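Local coordinates for cytoplasmic protein (Cryptococcus neoformans var. grubii serotype A, PDB 7LPO) that probably hydrolyses steryl beta-glucosides, as a sterylglucosidase of glycoside hydrolase family 5, at residues A[708-720]-A[765-777]. Residues are numbered along the deposited sequence; the frame is centred on the assembly and turned at random.
Sequences EIYLPFVHYAASL and TIEVQRNGGALRR
Ile766 meets Ile709 between two strands of different sheets; the two side chains slide past each other, with CG2 of Ile766 4.0 Å from CD1 of Ile709. Leu750 and Tyr691 each touch both side chains. Two residues on, Val768 and Leu711 reach toward each other tip to tip. A chi1 of 178° swings CG1 of Val768 away from the backbone N and over one face of the Tyr716 ring, 4.0 Å from CE1; CB of His715 covers the opposite face. The backbone N of Arg770 sits at the ring edge and hydrogen-bonds to OG1 of Thr687, while the carbonyl O of the same residue takes the Tyr716 hydroxyl. Arg770 then runs its extended chain to the carbonyls that follow the short helix 713-716. Its NE gives a nearly straight bond (171°) to Ala717 O at 2.7 Å, and NH2 reaches Ala718 O at 2.7 Å. NH1 turns back to Gly773 O, 3.0 Å away. Three carbonyls in the guanidinium plane fix its rotation and tie the type II turn 770-773 to the helix exit. Leu775 lays CD2 over one guanidinium face of Arg770, toward its rim. Its CD1 presses on CD1 of Leu720, a tight 3.5 Å contact. Arg777 bends at chi3 (-74°) and directs NH1 to Val714 O, 2.6 Å away. One water joins this NH1 to Leu775 N and His715 O; another links NH2 to ND1 of His715. Here Arg770 and Arg777 tie the chain end to helix 713-716 and the loop after it. Two facing sheets with an apolar interior are typical of a beta-sandwich, consistent with the C-terminal domain of this glycoside hydrolase family 5 protein.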
ATOM      1  N   GLU A 708      -4.533 -14.531 -24.290  1.00 19.77           N
ATOM      2  CA  GLU A 708      -3.101 -14.637 -24.051  1.00 20.16           C
ATOM      3  C   GLU A 708      -2.875 -14.979 -22.588  1.00 20.42           C
ATOM      4  O   GLU A 708      -3.429 -14.327 -21.699  1.00 21.11           O
ATOM      5  CB  GLU A 708      -2.359 -13.341 -24.384  1.00 23.33           C
ATOM      6  CG  GLU A 708      -2.438 -12.932 -25.834  1.00 33.21           C
ATOM      7  CD  GLU A 708      -1.675 -11.642 -26.124  1.00 40.38           C
ATOM      8  OE1 GLU A 708      -0.424 -11.663 -26.059  1.00 45.84           O
ATOM      9  OE2 GLU A 708      -2.330 -10.615 -26.419  1.00 39.06           O
ATOM     10  N   ILE A 709      -2.054 -15.992 -22.352  1.00 19.42           N
ATOM     11  CA  ILE A 709      -1.761 -16.502 -21.023  1.00 19.05           C
ATOM     12  C   ILE A 709      -0.250 -16.500 -20.845  1.00 18.52           C
ATOM     13  O   ILE A 709       0.489 -16.902 -21.749  1.00 20.73           O
ATOM     14  CB  ILE A 709      -2.341 -17.923 -20.827  1.00 17.85           C
ATOM     15  CG1 ILE A 709      -3.855 -17.841 -20.628  1.00 16.92           C
ATOM     16  CG2 ILE A 709      -1.661 -18.615 -19.670  1.00 17.46           C
ATOM     17  CD1 ILE A 709      -4.594 -19.144 -20.951  1.00 15.97           C
ATOM     18  N   TYR A 710       0.206 -16.041 -19.684  1.00 17.31           N
ATOM     19  CA  TYR A 710       1.614 -16.105 -19.315  1.00 15.60           C
ATOM     20  C   TYR A 710       1.909 -17.458 -18.678  1.00 15.77           C
ATOM     21  O   TYR A 710       1.231 -17.859 -17.727  1.00 16.23           O
ATOM     22  CB  TYR A 710       1.959 -14.971 -18.345  1.00 14.84           C
ATOM     23  CG  TYR A 710       3.310 -15.097 -17.672  1.00 14.45           C
ATOM     24  CD1 TYR A 710       4.483 -14.834 -18.366  1.00 14.02           C
ATOM     25  CD2 TYR A 710       3.409 -15.455 -16.336  1.00 16.01           C
ATOM     26  CE1 TYR A 710       5.719 -14.944 -17.746  1.00 14.04           C
ATOM     27  CE2 TYR A 710       4.625 -15.576 -15.718  1.00 14.05           C
ATOM     28  CZ  TYR A 710       5.784 -15.314 -16.422  1.00 14.05           C
ATOM     29  OH  TYR A 710       7.005 -15.412 -15.800  1.00 14.07           O
ATOM     30  N   LEU A 711       2.916 -18.155 -19.197  1.00 16.23           N
ATOM     31  CA  LEU A 711       3.359 -19.423 -18.614  1.00 16.69           C
ATOM     32  C   LEU A 711       4.817 -19.310 -18.188  1.00 17.21           C
ATOM     33  O   LEU A 711       5.714 -19.274 -19.053  1.00 17.64           O
ATOM     34  CB  LEU A 711       3.181 -20.568 -19.606  1.00 19.48           C
ATOM     35  CG  LEU A 711       1.753 -20.872 -20.064  1.00 20.69           C
ATOM     36  CD1 LEU A 711       1.803 -21.907 -21.180  1.00 23.27           C
ATOM     37  CD2 LEU A 711       0.880 -21.355 -18.930  1.00 19.67           C
ATOM     38  N   PRO A 712       5.115 -19.265 -16.892  1.00 15.29           N
ATOM     39  CA  PRO A 712       6.484 -18.933 -16.466  1.00 17.16           C
ATOM     40  C   PRO A 712       7.467 -20.082 -16.667  1.00 16.68           C
ATOM     41  O   PRO A 712       7.192 -21.234 -16.319  1.00 16.70           O
ATOM     42  CB  PRO A 712       6.324 -18.586 -14.979  1.00 16.86           C
ATOM     43  CG  PRO A 712       5.101 -19.351 -14.544  1.00 17.38           C
ATOM     44  CD  PRO A 712       4.190 -19.426 -15.758  1.00 16.57           C
ATOM     45  N   PHE A 713       8.636 -19.740 -17.217  1.00 17.42           N
ATOM     46  CA  PHE A 713       9.768 -20.658 -17.215  1.00 14.13           C
ATOM     47  C   PHE A 713      10.042 -21.198 -15.821  1.00 16.68           C
ATOM     48  O   PHE A 713      10.519 -22.328 -15.670  1.00 14.18           O
ATOM     49  CB  PHE A 713      11.039 -19.952 -17.714  1.00 14.13           C
ATOM     50  CG  PHE A 713      11.041 -19.631 -19.177  1.00 14.12           C
ATOM     51  CD1 PHE A 713      10.494 -20.500 -20.102  1.00 17.91           C
ATOM     52  CD2 PHE A 713      11.615 -18.459 -19.625  1.00 17.80           C
ATOM     53  CE1 PHE A 713      10.512 -20.201 -21.451  1.00 20.67           C
ATOM     54  CE2 PHE A 713      11.634 -18.147 -20.962  1.00 20.30           C
ATOM     55  CZ  PHE A 713      11.080 -19.023 -21.882  1.00 22.27           C
ATOM     56  N   VAL A 714       9.792 -20.381 -14.796  1.00 17.97           N
ATOM     57  CA  VAL A 714      10.032 -20.776 -13.411  1.00 17.04           C
ATOM     58  C   VAL A 714       9.372 -22.111 -13.095  1.00 17.14           C
ATOM     59  O   VAL A 714       9.911 -22.916 -12.326  1.00 18.15           O
ATOM     60  CB  VAL A 714       9.538 -19.665 -12.462  1.00 17.63           C
ATOM     61  CG1 VAL A 714       9.235 -20.221 -11.101  1.00 18.07           C
ATOM     62  CG2 VAL A 714      10.548 -18.550 -12.381  1.00 18.25           C
ATOM     63  N   HIS A 715       8.187 -22.362 -13.663  1.00 17.38           N
ATOM     64  CA  HIS A 715       7.455 -23.593 -13.404  1.00 19.08           C
ATOM     65  C   HIS A 715       7.428 -24.566 -14.573  1.00 22.40           C
ATOM     66  O   HIS A 715       7.223 -25.766 -14.350  1.00 26.15           O
ATOM     67  CB  HIS A 715       5.993 -23.287 -13.035  1.00 17.84           C
ATOM     68  CG  HIS A 715       5.835 -22.592 -11.724  1.00 17.70           C
ATOM     69  ND1 HIS A 715       5.951 -23.249 -10.518  1.00 17.38           N
ATOM     70  CD2 HIS A 715       5.594 -21.295 -11.427  1.00 17.37           C
ATOM     71  CE1 HIS A 715       5.774 -22.388  -9.533  1.00 17.77           C
ATOM     72  NE2 HIS A 715       5.560 -21.194 -10.058  1.00 18.46           N
ATOM     73  N   TYR A 716       7.588 -24.088 -15.802  1.00 19.14           N
ATOM     74  CA  TYR A 716       7.267 -24.877 -16.981  1.00 17.00           C
ATOM     75  C   TYR A 716       8.436 -25.035 -17.948  1.00 16.25           C
ATOM     76  O   TYR A 716       8.268 -25.648 -19.007  1.00 16.47           O
ATOM     77  CB  TYR A 716       6.071 -24.247 -17.706  1.00 16.03           C
ATOM     78  CG  TYR A 716       4.784 -24.244 -16.895  1.00 17.28           C
ATOM     79  CD1 TYR A 716       4.139 -25.431 -16.577  1.00 17.46           C
ATOM     80  CD2 TYR A 716       4.219 -23.061 -16.454  1.00 17.93           C
ATOM     81  CE1 TYR A 716       2.967 -25.438 -15.840  1.00 18.35           C
ATOM     82  CE2 TYR A 716       3.038 -23.055 -15.723  1.00 19.37           C
ATOM     83  CZ  TYR A 716       2.420 -24.247 -15.415  1.00 19.13           C
ATOM     84  OH  TYR A 716       1.255 -24.251 -14.686  1.00 20.62           O
ATOM     85  N   ALA A 717       9.611 -24.516 -17.620  1.00 17.05           N
ATOM     86  CA  ALA A 717      10.748 -24.674 -18.512  1.00 19.23           C
ATOM     87  C   ALA A 717      11.171 -26.139 -18.595  1.00 19.30           C
ATOM     88  O   ALA A 717      10.977 -26.926 -17.661  1.00 18.55           O
ATOM     89  CB  ALA A 717      11.925 -23.822 -18.034  1.00 21.35           C
ATOM     90  N   ALA A 718      11.751 -26.507 -19.738  1.00 22.91           N
ATOM     91  CA  ALA A 718      12.337 -27.835 -19.866  1.00 26.56           C
ATOM     92  C   ALA A 718      13.455 -28.033 -18.850  1.00 27.19           C
ATOM     93  O   ALA A 718      13.527 -29.073 -18.186  1.00 28.12           O
ATOM     94  CB  ALA A 718      12.864 -28.043 -21.286  1.00 28.29           C
ATOM     95  N   SER A 719      14.322 -27.032 -18.701  1.00 22.16           N
ATOM     96  CA  SER A 719      15.417 -27.092 -17.745  1.00 22.30           C
ATOM     97  C   SER A 719      15.805 -25.672 -17.363  1.00 19.98           C
ATOM     98  O   SER A 719      15.655 -24.745 -18.160  1.00 18.19           O
ATOM     99  CB  SER A 719      16.621 -27.840 -18.324  1.00 25.92           C
ATOM    100  OG  SER A 719      17.769 -27.599 -17.541  1.00 29.24           O
ATOM    101  N   LEU A 720      16.312 -25.508 -16.142  1.00 26.03           N
ATOM    102  CA  LEU A 720      16.665 -24.191 -15.623  1.00 31.11           C
ATOM    103  C   LEU A 720      18.150 -24.065 -15.294  1.00 38.43           C
ATOM    104  O   LEU A 720      18.531 -23.214 -14.480  1.00 39.19           O
ATOM    105  CB  LEU A 720      15.831 -23.874 -14.381  1.00 30.97           C
ATOM    106  CG  LEU A 720      14.348 -23.564 -14.576  1.00 31.44           C
ATOM    107  CD1 LEU A 720      13.718 -23.236 -13.226  1.00 30.54           C
ATOM    108  CD2 LEU A 720      14.128 -22.440 -15.551  1.00 32.08           C
ATOM    109  N   THR A 765     -12.452 -24.166 -21.087  1.00 24.47           N
ATOM    110  CA  THR A 765     -11.396 -24.435 -20.123  1.00 23.69           C
ATOM    111  C   THR A 765     -10.102 -24.772 -20.847  1.00 22.18           C
ATOM    112  O   THR A 765     -10.104 -25.315 -21.956  1.00 20.71           O
ATOM    113  CB  THR A 765     -11.747 -25.596 -19.170  1.00 25.58           C
ATOM    114  OG1 THR A 765     -11.862 -26.824 -19.913  1.00 27.13           O
ATOM    115  CG2 THR A 765     -13.046 -25.312 -18.433  1.00 25.13           C
ATOM    116  N   ILE A 766      -8.990 -24.464 -20.187  1.00 22.73           N
ATOM    117  CA  ILE A 766      -7.661 -24.813 -20.669  1.00 22.61           C
ATOM    118  C   ILE A 766      -6.856 -25.281 -19.468  1.00 19.93           C
ATOM    119  O   ILE A 766      -6.892 -24.645 -18.408  1.00 17.12           O
ATOM    120  CB  ILE A 766      -6.968 -23.629 -21.380  1.00 24.98           C
ATOM    121  CG1 ILE A 766      -5.690 -24.114 -22.063  1.00 27.07           C
ATOM    122  CG2 ILE A 766      -6.666 -22.495 -20.415  1.00 26.30           C
ATOM    123  CD1 ILE A 766      -5.208 -23.199 -23.175  1.00 28.57           C
ATOM    124  N   GLU A 767      -6.148 -26.396 -19.627  1.00 22.97           N
ATOM    125  CA  GLU A 767      -5.331 -26.971 -18.569  1.00 26.25           C
ATOM    126  C   GLU A 767      -3.903 -27.144 -19.064  1.00 26.89           C
ATOM    127  O   GLU A 767      -3.674 -27.545 -20.209  1.00 28.32           O
ATOM    128  CB  GLU A 767      -5.901 -28.306 -18.104  1.00 29.56           C
ATOM    129  CG  GLU A 767      -7.355 -28.216 -17.682  1.00 34.66           C
ATOM    130  CD  GLU A 767      -8.048 -29.562 -17.666  1.00 40.82           C
ATOM    131  OE1 GLU A 767      -7.829 -30.321 -16.697  1.00 43.33           O
ATOM    132  OE2 GLU A 767      -8.811 -29.857 -18.619  1.00 42.12           O
ATOM    133  N   VAL A 768      -2.949 -26.837 -18.190  1.00 21.74           N
ATOM    134  CA  VAL A 768      -1.533 -26.833 -18.526  1.00 20.58           C
ATOM    135  C   VAL A 768      -0.769 -27.517 -17.403  1.00 21.30           C
ATOM    136  O   VAL A 768      -1.108 -27.359 -16.224  1.00 20.76           O
ATOM    137  CB  VAL A 768      -1.011 -25.397 -18.734  1.00 19.02           C
ATOM    138  CG1 VAL A 768       0.498 -25.401 -19.029  1.00 18.86           C
ATOM    139  CG2 VAL A 768      -1.784 -24.697 -19.837  1.00 20.44           C
ATOM    140  N   GLN A 769       0.257 -28.283 -17.765  1.00 20.36           N
ATOM    141  CA  GLN A 769       1.204 -28.774 -16.776  1.00 20.36           C
ATOM    142  C   GLN A 769       2.529 -29.048 -17.460  1.00 20.22           C
ATOM    143  O   GLN A 769       2.582 -29.310 -18.665  1.00 19.73           O
ATOM    144  CB  GLN A 769       0.712 -30.039 -16.066  1.00 22.23           C
ATOM    145  CG  GLN A 769       0.518 -31.246 -16.956  1.00 26.08           C
ATOM    146  CD  GLN A 769      -0.161 -32.389 -16.218  1.00 32.58           C
ATOM    147  OE1 GLN A 769       0.275 -32.799 -15.140  1.00 35.88           O
ATOM    148  NE2 GLN A 769      -1.245 -32.897 -16.786  1.00 35.79           N
ATOM    149  N   ARG A 770       3.600 -28.996 -16.675  1.00 18.78           N
ATOM    150  CA  ARG A 770       4.909 -29.361 -17.192  1.00 21.98           C
ATOM    151  C   ARG A 770       4.977 -30.866 -17.428  1.00 21.71           C
ATOM    152  O   ARG A 770       4.583 -31.662 -16.569  1.00 20.89           O
ATOM    153  CB  ARG A 770       6.008 -28.933 -16.226  1.00 21.03           C
ATOM    154  CG  ARG A 770       7.409 -29.176 -16.779  1.00 19.34           C
ATOM    155  CD  ARG A 770       8.479 -28.714 -15.802  1.00 17.23           C
ATOM    156  NE  ARG A 770       9.820 -29.002 -16.307  1.00 17.83           N
ATOM    157  CZ  ARG A 770      10.481 -30.132 -16.068  1.00 19.70           C
ATOM    158  NH1 ARG A 770       9.940 -31.099 -15.331  1.00 18.13           N
ATOM    159  NH2 ARG A 770      11.688 -30.305 -16.573  1.00 21.24           N
ATOM    160  N   ASN A 771       5.475 -31.255 -18.597  1.00 23.43           N
ATOM    161  CA  ASN A 771       5.681 -32.667 -18.892  1.00 23.81           C
ATOM    162  C   ASN A 771       6.690 -33.258 -17.925  1.00 25.98           C
ATOM    163  O   ASN A 771       7.829 -32.788 -17.839  1.00 26.69           O
ATOM    164  CB  ASN A 771       6.163 -32.831 -20.327  1.00 23.16           C
ATOM    165  CG  ASN A 771       5.086 -32.518 -21.324  1.00 24.05           C
ATOM    166  OD1 ASN A 771       3.923 -32.888 -21.133  1.00 25.66           O
ATOM    167  ND2 ASN A 771       5.452 -31.819 -22.390  1.00 24.54           N
ATOM    168  N   GLY A 772       6.274 -34.293 -17.202  1.00 31.33           N
ATOM    169  CA  GLY A 772       7.137 -34.933 -16.238  1.00 31.51           C
ATOM    170  C   GLY A 772       7.131 -34.299 -14.869  1.00 32.90           C
ATOM    171  O   GLY A 772       8.025 -34.590 -14.066  1.00 35.26           O
ATOM    172  N   GLY A 773       6.169 -33.434 -14.581  1.00 26.75           N
ATOM    173  CA  GLY A 773       6.036 -32.894 -13.249  1.00 26.81           C
ATOM    174  C   GLY A 773       6.889 -31.662 -13.025  1.00 26.68           C
ATOM    175  O   GLY A 773       7.321 -30.977 -13.954  1.00 27.22           O
ATOM    176  N   ALA A 774       7.153 -31.402 -11.753  1.00 28.89           N
ATOM    177  CA  ALA A 774       7.736 -30.139 -11.342  1.00 29.25           C
ATOM    178  C   ALA A 774       9.249 -30.126 -11.520  1.00 31.34           C
ATOM    179  O   ALA A 774       9.923 -31.159 -11.473  1.00 30.94           O
ATOM    180  CB  ALA A 774       7.391 -29.850  -9.881  1.00 28.49           C
ATOM    181  N   LEU A 775       9.778 -28.927 -11.731  1.00 32.32           N
ATOM    182  CA  LEU A 775      11.215 -28.725 -11.739  1.00 35.53           C
ATOM    183  C   LEU A 775      11.767 -28.830 -10.320  1.00 44.22           C
ATOM    184  O   LEU A 775      11.031 -28.842  -9.330  1.00 47.33           O
ATOM    185  CB  LEU A 775      11.556 -27.349 -12.314  1.00 28.69           C
ATOM    186  CG  LEU A 775      11.352 -27.110 -13.805  1.00 25.20           C
ATOM    187  CD1 LEU A 775      11.322 -25.621 -14.100  1.00 24.91           C
ATOM    188  CD2 LEU A 775      12.472 -27.773 -14.584  1.00 25.79           C
ATOM    189  N   ARG A 776      13.091 -28.887 -10.226  1.00 76.87           N
ATOM    190  CA  ARG A 776      13.809 -28.639  -8.982  1.00 80.44           C
ATOM    191  C   ARG A 776      14.712 -27.441  -9.230  1.00 80.22           C
ATOM    192  O   ARG A 776      15.550 -27.472 -10.138  1.00 82.08           O
ATOM    193  CB  ARG A 776      14.594 -29.871  -8.541  1.00 85.13           C
ATOM    194  CG  ARG A 776      13.678 -31.006  -8.086  1.00 92.59           C
ATOM    195  CD  ARG A 776      13.238 -30.836  -6.628  1.00 99.32           C
ATOM    196  NE  ARG A 776      14.352 -31.082  -5.717  1.00103.56           N
ATOM    197  CZ  ARG A 776      14.505 -32.186  -4.992  1.00104.75           C
ATOM    198  NH1 ARG A 776      13.606 -33.161  -5.045  1.00102.83           N
ATOM    199  NH2 ARG A 776      15.563 -32.313  -4.203  1.00106.44           N
ATOM    200  N   ARG A 777      14.507 -26.380  -8.455  1.00 60.07           N
ATOM    201  CA  ARG A 777      15.155 -25.094  -8.706  1.00 59.58           C
ATOM    202  C   ARG A 777      16.278 -24.840  -7.704  1.00 59.32           C
ATOM    203  O   ARG A 777      16.511 -25.648  -6.805  1.00 59.66           O
ATOM    204  CB  ARG A 777      14.123 -23.957  -8.644  1.00 58.32           C
ATOM    205  CG  ARG A 777      13.149 -23.919  -9.831  1.00 55.19           C
ATOM    206  CD  ARG A 777      11.807 -23.255  -9.475  1.00 50.83           C
ATOM    207  NE  ARG A 777      10.953 -24.100  -8.636  1.00 48.91           N
ATOM    208  CZ  ARG A 777       9.823 -24.677  -9.043  1.00 49.83           C
ATOM    209  NH1 ARG A 777       9.395 -24.508 -10.286  1.00 52.02           N
ATOM    210  NH2 ARG A 777       9.117 -25.427  -8.203  1.00 48.50           N
TER
HETATM  211  O   HOH W   1       8.154 -26.709 -11.752  1.00 15.44           O
HETATM  212  O   HOH W   2       6.502 -25.898  -9.694  1.00 20.14           O